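Local coordinates for protein (R)-specific enoyl-CoA hydratase (Pseudomonas aeruginosa, PDB 5CPG) that probably catalyses the reversible (R)-specific hydration of trans-2-enoyl-CoA to (3R)-hydroxyacyl-CoA, and has a MaoC-type hotdog fold, at residues A45-A48 against A49-Q52; K108-K111 against N112-R115. All blocks are in the same frame, centred on the assembly; numbering follows the deposited sequence.

Contact 1: A45-A48 against A49-Q52; sequences AAYA and ATTQ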
ATOM      1  N   ALA A  45      10.724  14.660  13.100  1.00 11.54           N
ATOM      2  CA  ALA A  45      11.891  15.230  12.445  1.00 11.34           C
ATOM      3  C   ALA A  45      13.119  15.206  13.379  1.00 11.32           C
ATOM      4  O   ALA A  45      14.231  14.927  12.959  1.00 10.60           O
ATOM      5  CB  ALA A  45      11.599  16.675  11.989  1.00 10.87           C
ATOM      6  N   ALA A  46      12.875  15.478  14.649  1.00 17.32           N
ATOM      7  CA  ALA A  46      13.962  15.421  15.612  1.00 14.25           C
ATOM      8  C   ALA A  46      14.549  14.023  15.715  1.00 17.69           C
ATOM      9  O   ALA A  46      15.777  13.846  15.769  1.00 14.82           O
ATOM     10  CB  ALA A  46      13.484  15.899  16.963  1.00 14.87           C
ATOM     11  N   TYR A  47      13.678  13.020  15.747  1.00 14.46           N
ATOM     12  CA  TYR A  47      14.165  11.653  15.710  1.00 16.17           C
ATOM     13  C   TYR A  47      14.908  11.341  14.417  1.00 14.19           C
ATOM     14  O   TYR A  47      15.967  10.724  14.427  1.00 13.80           O
ATOM     15  CB  TYR A  47      13.002  10.654  15.891  1.00 14.51           C
ATOM     16  CG  TYR A  47      13.488   9.230  15.841  1.00 15.02           C
ATOM     17  CD1 TYR A  47      13.984   8.607  16.991  1.00 16.48           C
ATOM     18  CD2 TYR A  47      13.493   8.505  14.649  1.00 14.44           C
ATOM     19  CE1 TYR A  47      14.444   7.297  16.945  1.00 24.68           C
ATOM     20  CE2 TYR A  47      13.984   7.231  14.590  1.00 15.26           C
ATOM     21  CZ  TYR A  47      14.452   6.627  15.744  1.00 19.33           C
ATOM     22  OH  TYR A  47      14.908   5.342  15.680  1.00 28.29           O
ATOM     23  N   ALA A  48      14.347  11.734  13.276  1.00 11.90           N
ATOM     24  CA  ALA A  48      14.934  11.305  12.022  1.00  8.81           C
ATOM     25  C   ALA A  48      16.307  11.937  11.890  1.00 12.01           C
ATOM     26  O   ALA A  48      17.177  11.388  11.257  1.00 11.72           O
ATOM     27  CB  ALA A  48      14.026  11.689  10.832  1.00 10.63           C
ATOM     28  N   ALA A  49      16.478  13.100  12.498  1.00 11.03           N
ATOM     29  CA  ALA A  49      17.748  13.828  12.400  1.00 12.27           C
ATOM     30  C   ALA A  49      18.890  13.013  13.028  1.00 17.84           C
ATOM     31  O   ALA A  49      20.064  13.192  12.670  1.00 17.95           O
ATOM     32  CB  ALA A  49      17.630  15.183  13.073  1.00 14.56           C
ATOM     33  N   THR A  50      18.537  12.106  13.948  1.00 17.65           N
ATOM     34  CA  THR A  50      19.549  11.281  14.654  1.00 17.50           C
ATOM     35  C   THR A  50      19.913  10.013  13.914  1.00 21.16           C
ATOM     36  O   THR A  50      20.842   9.301  14.311  1.00 24.43           O
ATOM     37  CB  THR A  50      19.086  10.888  16.089  1.00 17.02           C
ATOM     38  OG1 THR A  50      18.065   9.862  16.052  1.00 20.02           O
ATOM     39  CG2 THR A  50      18.565  12.101  16.817  1.00 21.92           C
ATOM     40  N   THR A  51      19.187   9.733  12.836  1.00 24.14           N
ATOM     41  CA  THR A  51      19.407   8.540  12.029  1.00 16.17           C
ATOM     42  C   THR A  51      20.329   8.753  10.871  1.00 15.59           C
ATOM     43  O   THR A  51      20.678   9.890  10.540  1.00 18.43           O
ATOM     44  CB  THR A  51      18.076   8.010  11.432  1.00 17.04           C
ATOM     45  OG1 THR A  51      17.678   8.878  10.354  1.00 16.61           O
ATOM     46  CG2 THR A  51      16.996   7.941  12.481  1.00 16.57           C
ATOM     47  N   GLN A  52      20.714   7.655  10.220  1.00 17.73           N
ATOM     48  CA  GLN A  52      21.601   7.717   9.068  1.00 20.70           C
ATOM     49  C   GLN A  52      21.031   8.527   7.922  1.00 16.02           C
ATOM     50  O   GLN A  52      21.791   9.064   7.148  1.00 18.94           O
ATOM     51  CB  GLN A  52      21.928   6.320   8.547  1.00 21.72           C
ATOM     52  CG  GLN A  52      20.730   5.605   8.016  1.00 29.09           C
ATOM     53  CD  GLN A  52      21.038   4.199   7.630  1.00 39.68           C
ATOM     54  OE1 GLN A  52      22.126   3.909   7.136  1.00 52.82           O
ATOM     55  NE2 GLN A  52      20.090   3.298   7.873  1.00 35.76           N
TER
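Ala49 N donates to Ala45 O at 2.9 Å, the i to i+4 bond of an alpha-helix. At Thr50 the spacing shortens to i to i+3. Its N reaches Tyr47 O from well above the carbonyl plane, while its OG1 meets Tyr47 O at 2.8 Å in that plane, on a lone pair. With chi1 at 74°, OG1 sits between the backbone N and the carbonyl carbon and is swung back over the preceding turn; it also lies over one face of the Tyr47 ring, 4.4 Å from CD1. Thr51 repeats the double grip one residue on: its N approaches Ala48 O from above the carbonyl plane at 3.0 Å, and its OG1 takes an in-plane lone pair at 2.7 Å. Thr51 CG2 packs 3.7 Å from Tyr47 CE2, the two side chains crossing at about a right angle. Thr51 OG1 is also hydrogen-bonded to Phe53 N, and Tyr47 N to Asp44 OD1. Two consecutive threonine hydroxyls thus join the backbone N-H groups in satisfying carbonyls at the C-terminal end of helix 45-49, where the helical i to i+4 pattern gives way to i to i+3 bonds.

Contact 2: K108-K111 against N112-R115; sequences KLPK and NRVR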
ATOM      1  N   LYS A 108      -1.602  -9.273 -22.584  1.00 13.47           N
ATOM      2  CA  LYS A 108      -3.044  -9.419 -22.504  1.00 11.35           C
ATOM      3  C   LYS A 108      -3.383 -10.909 -22.450  1.00 15.37           C
ATOM      4  O   LYS A 108      -2.882 -11.693 -23.250  1.00 13.56           O
ATOM      5  CB  LYS A 108      -3.720  -8.736 -23.670  1.00 16.03           C
ATOM      6  CG  LYS A 108      -3.590  -7.201 -23.565  1.00 12.97           C
ATOM      7  CD  LYS A 108      -4.111  -6.479 -24.810  1.00 16.05           C
ATOM      8  CE  LYS A 108      -5.575  -6.765 -25.068  1.00 19.54           C
ATOM      9  NZ  LYS A 108      -6.093  -5.910 -26.179  1.00 21.62           N
ATOM     10  N   LEU A 109      -4.229 -11.280 -21.493  1.00 12.74           N
ATOM     11  CA  LEU A 109      -4.434 -12.679 -21.123  1.00 12.47           C
ATOM     12  C   LEU A 109      -5.936 -13.034 -21.100  1.00 13.01           C
ATOM     13  O   LEU A 109      -6.806 -12.160 -21.183  1.00 14.52           O
ATOM     14  CB  LEU A 109      -3.819 -12.945 -19.750  1.00 12.85           C
ATOM     15  CG  LEU A 109      -2.326 -12.684 -19.581  1.00 14.48           C
ATOM     16  CD1 LEU A 109      -1.920 -12.639 -18.118  1.00 18.85           C
ATOM     17  CD2 LEU A 109      -1.510 -13.756 -20.271  1.00 11.84           C
ATOM     18  N   PRO A 110      -6.248 -14.341 -20.999  1.00 12.74           N
ATOM     19  CA  PRO A 110      -7.677 -14.680 -21.023  1.00 13.81           C
ATOM     20  C   PRO A 110      -8.440 -14.091 -19.839  1.00 16.08           C
ATOM     21  O   PRO A 110      -7.839 -13.689 -18.844  1.00 15.16           O
ATOM     22  CB  PRO A 110      -7.678 -16.209 -20.960  1.00 10.69           C
ATOM     23  CG  PRO A 110      -6.332 -16.602 -21.584  1.00 12.36           C
ATOM     24  CD  PRO A 110      -5.381 -15.530 -21.125  1.00 12.54           C
ATOM     25  N   LYS A 111      -9.754 -14.076 -19.963  1.00 14.63           N
ATOM     26  CA  LYS A 111     -10.676 -13.491 -18.982  1.00 17.54           C
ATOM     27  C   LYS A 111     -10.434 -11.998 -18.743  1.00 17.95           C
ATOM     28  O   LYS A 111     -10.596 -11.515 -17.611  1.00 16.22           O
ATOM     29  CB  LYS A 111     -10.598 -14.219 -17.656  1.00 14.65           C
ATOM     30  CG  LYS A 111     -10.884 -15.707 -17.754  1.00 27.07           C
ATOM     31  CD  LYS A 111     -10.523 -16.405 -16.432  1.00 26.09           C
ATOM     32  CE  LYS A 111     -10.424 -17.924 -16.601  1.00 43.70           C
ATOM     33  NZ  LYS A 111      -9.668 -18.558 -15.479  1.00 49.17           N
ATOM     34  N   ASN A 112     -10.057 -11.293 -19.800  1.00 14.57           N
ATOM     35  CA  ASN A 112      -9.846  -9.850 -19.753  1.00 15.43           C
ATOM     36  C   ASN A 112      -8.691  -9.444 -18.847  1.00 17.31           C
ATOM     37  O   ASN A 112      -8.619  -8.300 -18.384  1.00 16.62           O
ATOM     38  CB  ASN A 112     -11.120  -9.128 -19.293  1.00 16.88           C
ATOM     39  CG  ASN A 112     -12.062  -8.857 -20.412  1.00 29.65           C
ATOM     40  OD1 ASN A 112     -11.759  -9.141 -21.571  1.00 25.35           O
ATOM     41  ND2 ASN A 112     -13.215  -8.284 -20.088  1.00 37.27           N
ATOM     42  N   ARG A 113      -7.760 -10.356 -18.644  1.00 13.53           N
ATOM     43  CA  ARG A 113      -6.699 -10.122 -17.689  1.00 13.54           C
ATOM     44  C   ARG A 113      -5.500  -9.490 -18.344  1.00 21.20           C
ATOM     45  O   ARG A 113      -5.246  -9.684 -19.543  1.00 12.46           O
ATOM     46  CB  ARG A 113      -6.323 -11.419 -17.002  1.00 13.42           C
ATOM     47  CG  ARG A 113      -7.369 -11.819 -15.948  1.00 12.42           C
ATOM     48  CD  ARG A 113      -7.254 -13.284 -15.518  1.00 10.56           C
ATOM     49  NE  ARG A 113      -5.913 -13.691 -15.125  1.00 16.88           N
ATOM     50  CZ  ARG A 113      -5.116 -14.478 -15.864  1.00 15.62           C
ATOM     51  NH1 ARG A 113      -3.901 -14.828 -15.427  1.00 11.31           N
ATOM     52  NH2 ARG A 113      -5.525 -14.919 -17.052  1.00 17.30           N
ATOM     53  N   VAL A 114      -4.781  -8.694 -17.553  1.00 10.34           N
ATOM     54  CA  VAL A 114      -3.618  -7.962 -18.049  1.00  9.04           C
ATOM     55  C   VAL A 114      -2.511  -8.052 -17.029  1.00 11.28           C
ATOM     56  O   VAL A 114      -2.781  -8.027 -15.823  1.00  8.79           O
ATOM     57  CB  VAL A 114      -3.979  -6.497 -18.331  1.00 12.45           C
ATOM     58  CG1 VAL A 114      -2.764  -5.673 -18.730  1.00 12.48           C
ATOM     59  CG2 VAL A 114      -5.038  -6.385 -19.421  1.00 13.78           C
ATOM     60  N   ARG A 115      -1.279  -8.278 -17.497  1.00  6.22           N
ATOM     61  CA  ARG A 115      -0.093  -8.164 -16.671  1.00  8.83           C
ATOM     62  C   ARG A 115       0.554  -6.810 -16.967  1.00 12.29           C
ATOM     63  O   ARG A 115       0.798  -6.479 -18.120  1.00 10.40           O
ATOM     64  CB  ARG A 115       0.872  -9.339 -16.949  1.00 15.23           C
ATOM     65  CG  ARG A 115       2.180  -9.265 -16.229  1.00 17.10           C
ATOM     66  CD  ARG A 115       2.993 -10.561 -16.299  1.00 32.05           C
ATOM     67  NE  ARG A 115       2.331 -11.602 -15.523  1.00 53.64           N
ATOM     68  CZ  ARG A 115       1.739 -12.668 -16.052  1.00 56.33           C
ATOM     69  NH1 ARG A 115       1.150 -13.553 -15.255  1.00 51.52           N
ATOM     70  NH2 ARG A 115       1.749 -12.851 -17.371  1.00 50.46           N
TER
HETATM   71  O   HOH W   1      -9.576 -12.111 -22.728  1.00 21.71           O
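Leu109 N and Arg113 O form the short backbone bond of this hairpin, 2.7 Å with an N-H...O angle of 153°. The return bond, Arg113 N to Leu109 O, is longer at 3.3 Å; a weak one runs from the same N to Pro110 O. Lys108 and Val114 form an antiparallel non-hydrogen-bonded pair, and a type I' turn from Pro110 to Arg113 reverses the chain. A water bridges the turn, donating to Leu109 O and accepting from Asn112 N at 3.1 Å.

Among side-chain polar contacts, Arg113 NH2 donates to Pro110 O at 3.2 Å, the oxygen lying at the guanidinium edge, 16° out of its plane. A bend at chi3 (51°) curls the arginine back over the turn to make this bond. The same guanidinium uses NE for a salt bridge to Glu134, and Arg115 NH2 forms a salt bridge with Glu107.

Van der Waals packing centres on Leu109, an aliphatic side chain lying against two guanidinium groups. Its CD1 lies over one face of the Arg113 guanidinium, 4.0 Å from NH1, and is 3.8 Å from Arg115 NH2; its CB approaches Arg113 NH2.

Bonds to Pro110 O and Glu134 should restrict the rotation of the Arg113 guanidinium, and the carboxylate probably offsets its charge. One arginine therefore ties the tight turn between strands 98-109 and 113-121 to the neighbouring strand 127-136.

Contacts 1 and 2 occupy opposite sides of the chain's centre, about 46 Å apart between their centres and about 33 Å between nearest atoms, so neither touches the other. They follow in series within the MaoC-like domain: residues 45-52 form a short helix and the start of the loop leading to helix 62-73, whereas residues 108-115 connect adjacent strands of the five-stranded antiparallel sheet. Both are surface contacts, centred about 26 Å and 21 Å from the chain centre, and the partner subunit touches neither. Close to contact 2 lies a glycerol, hydrogen-bonded to Arg115 NE and probably from the crystallisation liquor; this does not establish a substrate site.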